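Local atomic coordinates of Abbfa_003403 (Acinetobacter baumannii, PDB entry 4ZXH), a protein that probably assembles a peptide product as a four-domain nonribosomal peptide synthetase, joining condensation, adenylation, phosphopantetheine-carrying peptidyl carrier and thioesterase domains in one chain. Residues A[1043-1048]-A[1226-1231]; A[1031-1034]-A[1038-1041]. One frame throughout, in Å; residues are numbered along the deposited sequence.

In the fold
Both contacts involve helix 1037-1046, the last helix of the peptidyl carrier domain, and their centres lie 12 Å apart. Contact 2 comes first along the chain and is local: it folds the end of helix 1028-1033 back on the start of 1037-1046 within the carrier domain. Contact 1 follows, joining the far end of the same helix to a loop of the thioesterase domain some 180 residues on. The two touch where I1043 CG1 packs 3.6 Å from Y1034 CG. The helix's first turns pack within the carrier through L1040 and reach helix 921-931, in the C-terminal part of the adenylation domain, through R1039; its last turn meets the thioesterase.

Contact 1 (A[1043-1048]-A[1226-1231]); sequences IIRENK and VLPLDA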
loop_
_atom_site.group_PDB
_atom_site.type_symbol
_atom_site.label_atom_id
_atom_site.label_comp_id
_atom_site.label_asym_id
_atom_site.label_seq_id
_atom_site.Cartn_x
_atom_site.Cartn_y
_atom_site.Cartn_z
ATOM N N ILE A 1043 1.539 -20.542 -2.117
ATOM C CA ILE A 1043 0.147 -20.589 -1.684
ATOM C C ILE A 1043 -0.506 -21.933 -1.993
ATOM O O ILE A 1043 -1.169 -22.526 -1.150
ATOM C CB ILE A 1043 -0.663 -19.471 -2.360
ATOM C CG1 ILE A 1043 -0.301 -18.129 -1.735
ATOM C CG2 ILE A 1043 -2.162 -19.733 -2.256
ATOM C CD1 ILE A 1043 -0.349 -18.159 -0.233
ATOM N N ILE A 1044 -0.318 -22.402 -3.217
ATOM C CA ILE A 1044 -0.874 -23.672 -3.636
ATOM C C ILE A 1044 -0.210 -24.837 -2.895
ATOM O O ILE A 1044 -0.863 -25.822 -2.540
ATOM C CB ILE A 1044 -0.706 -23.841 -5.136
ATOM C CG1 ILE A 1044 -1.600 -22.849 -5.863
ATOM C CG2 ILE A 1044 -1.039 -25.239 -5.566
ATOM C CD1 ILE A 1044 -1.418 -22.876 -7.368
ATOM N N ARG A 1045 1.087 -24.694 -2.642
ATOM C CA ARG A 1045 1.895 -25.718 -1.974
ATOM C C ARG A 1045 1.428 -25.978 -0.543
ATOM O O ARG A 1045 1.559 -27.105 -0.035
ATOM C CB ARG A 1045 3.363 -25.297 -1.981
ATOM C CG ARG A 1045 4.327 -26.354 -1.526
ATOM C CD ARG A 1045 5.772 -25.936 -1.789
ATOM N NE ARG A 1045 6.055 -25.828 -3.219
ATOM C CZ ARG A 1045 6.329 -24.686 -3.845
ATOM N NH1 ARG A 1045 6.373 -23.540 -3.174
ATOM N NH2 ARG A 1045 6.570 -24.687 -5.144
ATOM N N GLU A 1046 0.897 -24.928 0.094
ATOM C CA GLU A 1046 0.386 -24.997 1.468
ATOM C C GLU A 1046 -0.761 -25.986 1.601
ATOM O O GLU A 1046 -0.933 -26.606 2.650
ATOM C CB GLU A 1046 -0.094 -23.625 1.956
ATOM C CG GLU A 1046 0.984 -22.674 2.433
ATOM C CD GLU A 1046 0.447 -21.273 2.740
ATOM O OE1 GLU A 1046 -0.791 -21.064 2.668
ATOM O OE2 GLU A 1046 1.272 -20.378 3.045
ATOM N N ASN A 1047 -1.562 -26.102 0.546
ATOM C CA ASN A 1047 -2.704 -27.009 0.531
ATOM C C ASN A 1047 -2.286 -28.437 0.216
ATOM O O ASN A 1047 -2.160 -28.801 -0.949
ATOM C CB ASN A 1047 -3.735 -26.539 -0.489
ATOM C CG ASN A 1047 -4.990 -27.390 -0.488
ATOM O OD1 ASN A 1047 -5.053 -28.455 0.133
ATOM N ND2 ASN A 1047 -6.002 -26.922 -1.200
ATOM N N LYS A 1048 -2.105 -29.255 1.247
ATOM C CA LYS A 1048 -1.623 -30.623 1.046
ATOM C C LYS A 1048 -2.651 -31.529 0.349
ATOM O O LYS A 1048 -2.340 -32.663 -0.008
ATOM C CB LYS A 1048 -1.212 -31.243 2.380
ATOM N N VAL A 1226 17.554 -25.350 -6.888
ATOM C CA VAL A 1226 16.906 -26.383 -7.702
ATOM C C VAL A 1226 15.751 -27.116 -6.956
ATOM O O VAL A 1226 15.119 -28.039 -7.512
ATOM C CB VAL A 1226 17.917 -27.426 -8.204
ATOM C CG1 VAL A 1226 19.026 -26.732 -8.958
ATOM C CG2 VAL A 1226 18.468 -28.230 -7.053
ATOM N N LEU A 1227 15.501 -26.701 -5.711
ATOM C CA LEU A 1227 14.273 -27.012 -4.978
ATOM C C LEU A 1227 13.777 -25.755 -4.255
ATOM O O LEU A 1227 14.575 -24.900 -3.896
ATOM C CB LEU A 1227 14.491 -28.140 -3.963
ATOM C CG LEU A 1227 14.632 -29.529 -4.555
ATOM C CD1 LEU A 1227 14.859 -30.563 -3.453
ATOM C CD2 LEU A 1227 13.386 -29.848 -5.379
ATOM N N PRO A 1228 12.458 -25.641 -4.039
ATOM C CA PRO A 1228 11.912 -24.474 -3.334
ATOM C C PRO A 1228 12.334 -24.426 -1.869
ATOM O O PRO A 1228 12.526 -25.471 -1.244
ATOM C CB PRO A 1228 10.389 -24.673 -3.448
ATOM C CG PRO A 1228 10.198 -25.545 -4.633
ATOM C CD PRO A 1228 11.396 -26.463 -4.649
ATOM N N LEU A 1229 12.463 -23.224 -1.316
ATOM C CA LEU A 1229 12.881 -23.099 0.070
ATOM C C LEU A 1229 11.868 -23.720 1.019
ATOM O O LEU A 1229 12.255 -24.255 2.049
ATOM C CB LEU A 1229 13.130 -21.639 0.434
ATOM C CG LEU A 1229 14.597 -21.221 0.282
ATOM C CD1 LEU A 1229 15.162 -21.580 -1.110
ATOM C CD2 LEU A 1229 14.756 -19.738 0.560
ATOM N N ASP A 1230 10.583 -23.689 0.666
ATOM C CA ASP A 1230 9.559 -24.281 1.530
ATOM C C ASP A 1230 9.319 -25.791 1.303
ATOM O O ASP A 1230 8.345 -26.342 1.815
ATOM C CB ASP A 1230 8.227 -23.524 1.389
ATOM C CG ASP A 1230 7.836 -23.274 -0.062
ATOM O OD1 ASP A 1230 8.742 -23.123 -0.912
ATOM O OD2 ASP A 1230 6.617 -23.225 -0.352
ATOM N N ALA A 1231 10.200 -26.463 0.564
ATOM C CA ALA A 1231 10.120 -27.926 0.449
ATOM C C ALA A 1231 10.540 -28.564 1.765
ATOM O O ALA A 1231 11.548 -28.178 2.357
ATOM C CB ALA A 1231 11.001 -28.447 -0.701
#
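R1045, in the last turn of helix 1037-1046, faces a type I beta turn that runs from P1228 to A1231, and the CA atoms of R1045 and D1230 come no nearer than 8.5 Å, so that side chains alone bridge the gap. The link is a salt bridge: R1045 NH1 donates to D1230 OD2 at 2.8 Å, with an N-H...O angle of 156°. The oxygen accepts on its syn side and lies near the guanidinium plane, although the two flat groups stand almost perpendicular, 84° apart. R1045 leaves the helix extended, CG anti to the backbone N (chi1 -171°), which lays CD beside D1230 OD2; the chain then bends at chi3, and NH1 is the nitrogen that meets the oxygen. P1228, at the first position of the turn, places CG over one face of the guanidinium, 3.8 Å from R1045 NH2 and toward its rim. The contact is an interdomain one, between the carrier domain's final helix and a loop joining helices 1210-1223 and 1233-1251 of the thioesterase, which has an alpha/beta-hydrolase fold. R1045 NH2 also forms a salt bridge with D976, just ahead of helix 977-990, and K1222 NZ hydrogen-bonds to the backbone oxygens of L1229 and A1231.

Contact 2 (A[1031-1034]-A[1038-1041]); sequences LAQY and ERLG
Polar interactions gather on R1039, whose guanidinium reaches back to the end of helix 1028-1033. R1039 NH2 gives a weak hydrogen bond to the backbone oxygen of Q1033 (NH2 to O 2.6 Å), bent to 127° at the hydrogen. Q1033 OE1 also lies close to R1039 NH2, at the edge of the guanidinium, but its angle is too poor for a hydrogen bond, and the amide plane is turned 84° from the guanidinium. Q1033 starts out pointing away from R1039, and a bend at chi2 brings its amide round.

The aromatic part of the contact belongs to Y1034. Its CD1 sits over one face of the R1039 guanidinium, 3.7 Å from NH2, with ring and guanidinium planes inclined at 42°; the ring is therefore tilted against the cation rather than stacked flat upon it.

Apolar packing runs through Y1034, L1040 and L1031. Y1034 CB lies 4.2 Å from L1040 CB, and L1031 CD1 meets L1040 CD2 at 4.2 Å.

This corner between two consecutive helices, 1028-1033 and 1037-1046, belongs to the helical bundle of the carrier domain, and Y1034 is the first residue after helix 1028-1033 to leave helical geometry. L1031 and L1040 both pack on helix 1008-1022, whereas Q1033 and R1039 touch helix 921-931 of the C-terminal part of the adenylation domain, to which Q1033 NE2 hydrogen-bonds through the backbone oxygen of Q929.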
loop_
_atom_site.group_PDB
_atom_site.type_symbol
_atom_site.label_atom_id
_atom_site.label_comp_id
_atom_site.label_asym_id
_atom_site.label_seq_id
_atom_site.Cartn_x
_atom_site.Cartn_y
_atom_site.Cartn_z
ATOM N N LEU A 1031 -4.803 -14.439 -7.084
ATOM C CA LEU A 1031 -3.861 -14.163 -8.168
ATOM C C LEU A 1031 -3.378 -12.714 -8.151
ATOM O O LEU A 1031 -2.239 -12.415 -8.503
ATOM C CB LEU A 1031 -4.485 -14.479 -9.525
ATOM C CG LEU A 1031 -3.622 -14.097 -10.723
ATOM C CD1 LEU A 1031 -2.329 -14.854 -10.687
ATOM C CD2 LEU A 1031 -4.368 -14.389 -12.002
ATOM N N ALA A 1032 -4.248 -11.805 -7.747
ATOM C CA ALA A 1032 -3.885 -10.390 -7.737
ATOM C C ALA A 1032 -2.835 -10.092 -6.722
ATOM O O ALA A 1032 -2.036 -9.165 -6.842
ATOM C CB ALA A 1032 -5.092 -9.558 -7.479
ATOM N N GLN A 1033 -2.770 -10.961 -5.751
ATOM C CA GLN A 1033 -1.955 -10.648 -4.636
ATOM C C GLN A 1033 -0.742 -11.574 -4.547
ATOM O O GLN A 1033 0.343 -11.187 -4.091
ATOM C CB GLN A 1033 -2.897 -10.668 -3.458
ATOM C CG GLN A 1033 -2.389 -10.672 -2.009
ATOM C CD GLN A 1033 -1.272 -9.609 -1.749
ATOM O OE1 GLN A 1033 -0.169 -9.953 -2.007
ATOM N NE2 GLN A 1033 -1.601 -8.258 -1.522
ATOM N N TYR A 1034 -0.909 -12.762 -5.116
ATOM C CA TYR A 1034 0.196 -13.649 -5.415
ATOM C C TYR A 1034 0.391 -13.800 -6.936
ATOM O O TYR A 1034 0.055 -14.828 -7.506
ATOM C CB TYR A 1034 -0.029 -15.016 -4.749
ATOM C CG TYR A 1034 -0.263 -14.875 -3.268
ATOM C CD1 TYR A 1034 0.798 -14.725 -2.377
ATOM C CD2 TYR A 1034 -1.550 -14.840 -2.763
ATOM C CE1 TYR A 1034 0.574 -14.573 -1.016
ATOM C CE2 TYR A 1034 -1.782 -14.682 -1.406
ATOM C CZ TYR A 1034 -0.708 -14.548 -0.537
ATOM O OH TYR A 1034 -0.895 -14.378 0.816
ATOM N N GLU A 1038 6.388 -17.962 -8.304
ATOM C CA GLU A 1038 6.925 -18.336 -7.004
ATOM C C GLU A 1038 5.884 -18.151 -5.910
ATOM O O GLU A 1038 5.606 -19.080 -5.137
ATOM C CB GLU A 1038 8.168 -17.528 -6.650
ATOM C CG GLU A 1038 8.943 -18.141 -5.475
ATOM C CD GLU A 1038 9.635 -17.108 -4.612
ATOM O OE1 GLU A 1038 9.067 -16.009 -4.436
ATOM O OE2 GLU A 1038 10.753 -17.382 -4.128
ATOM N N ARG A 1039 5.318 -16.944 -5.851
ATOM C CA ARG A 1039 4.459 -16.576 -4.744
ATOM C C ARG A 1039 3.160 -17.375 -4.766
ATOM O O ARG A 1039 2.669 -17.804 -3.722
ATOM C CB ARG A 1039 4.182 -15.073 -4.768
ATOM C CG ARG A 1039 5.322 -14.296 -4.148
ATOM C CD ARG A 1039 5.293 -12.790 -4.414
ATOM N NE ARG A 1039 4.062 -12.089 -4.026
ATOM C CZ ARG A 1039 3.529 -12.095 -2.809
ATOM N NH1 ARG A 1039 4.068 -12.800 -1.814
ATOM N NH2 ARG A 1039 2.429 -11.409 -2.585
ATOM N N LEU A 1040 2.616 -17.588 -5.956
ATOM C CA LEU A 1040 1.360 -18.316 -6.089
ATOM C C LEU A 1040 1.607 -19.777 -5.782
ATOM O O LEU A 1040 0.775 -20.445 -5.186
ATOM C CB LEU A 1040 0.787 -18.133 -7.497
ATOM C CG LEU A 1040 -0.523 -18.811 -7.905
ATOM C CD1 LEU A 1040 -1.711 -18.334 -7.081
ATOM C CD2 LEU A 1040 -0.741 -18.521 -9.376
ATOM N N GLY A 1041 2.781 -20.257 -6.184
ATOM C CA GLY A 1041 3.189 -21.629 -5.952
ATOM C C GLY A 1041 3.310 -21.936 -4.472
ATOM O O GLY A 1041 2.949 -23.031 -4.059
#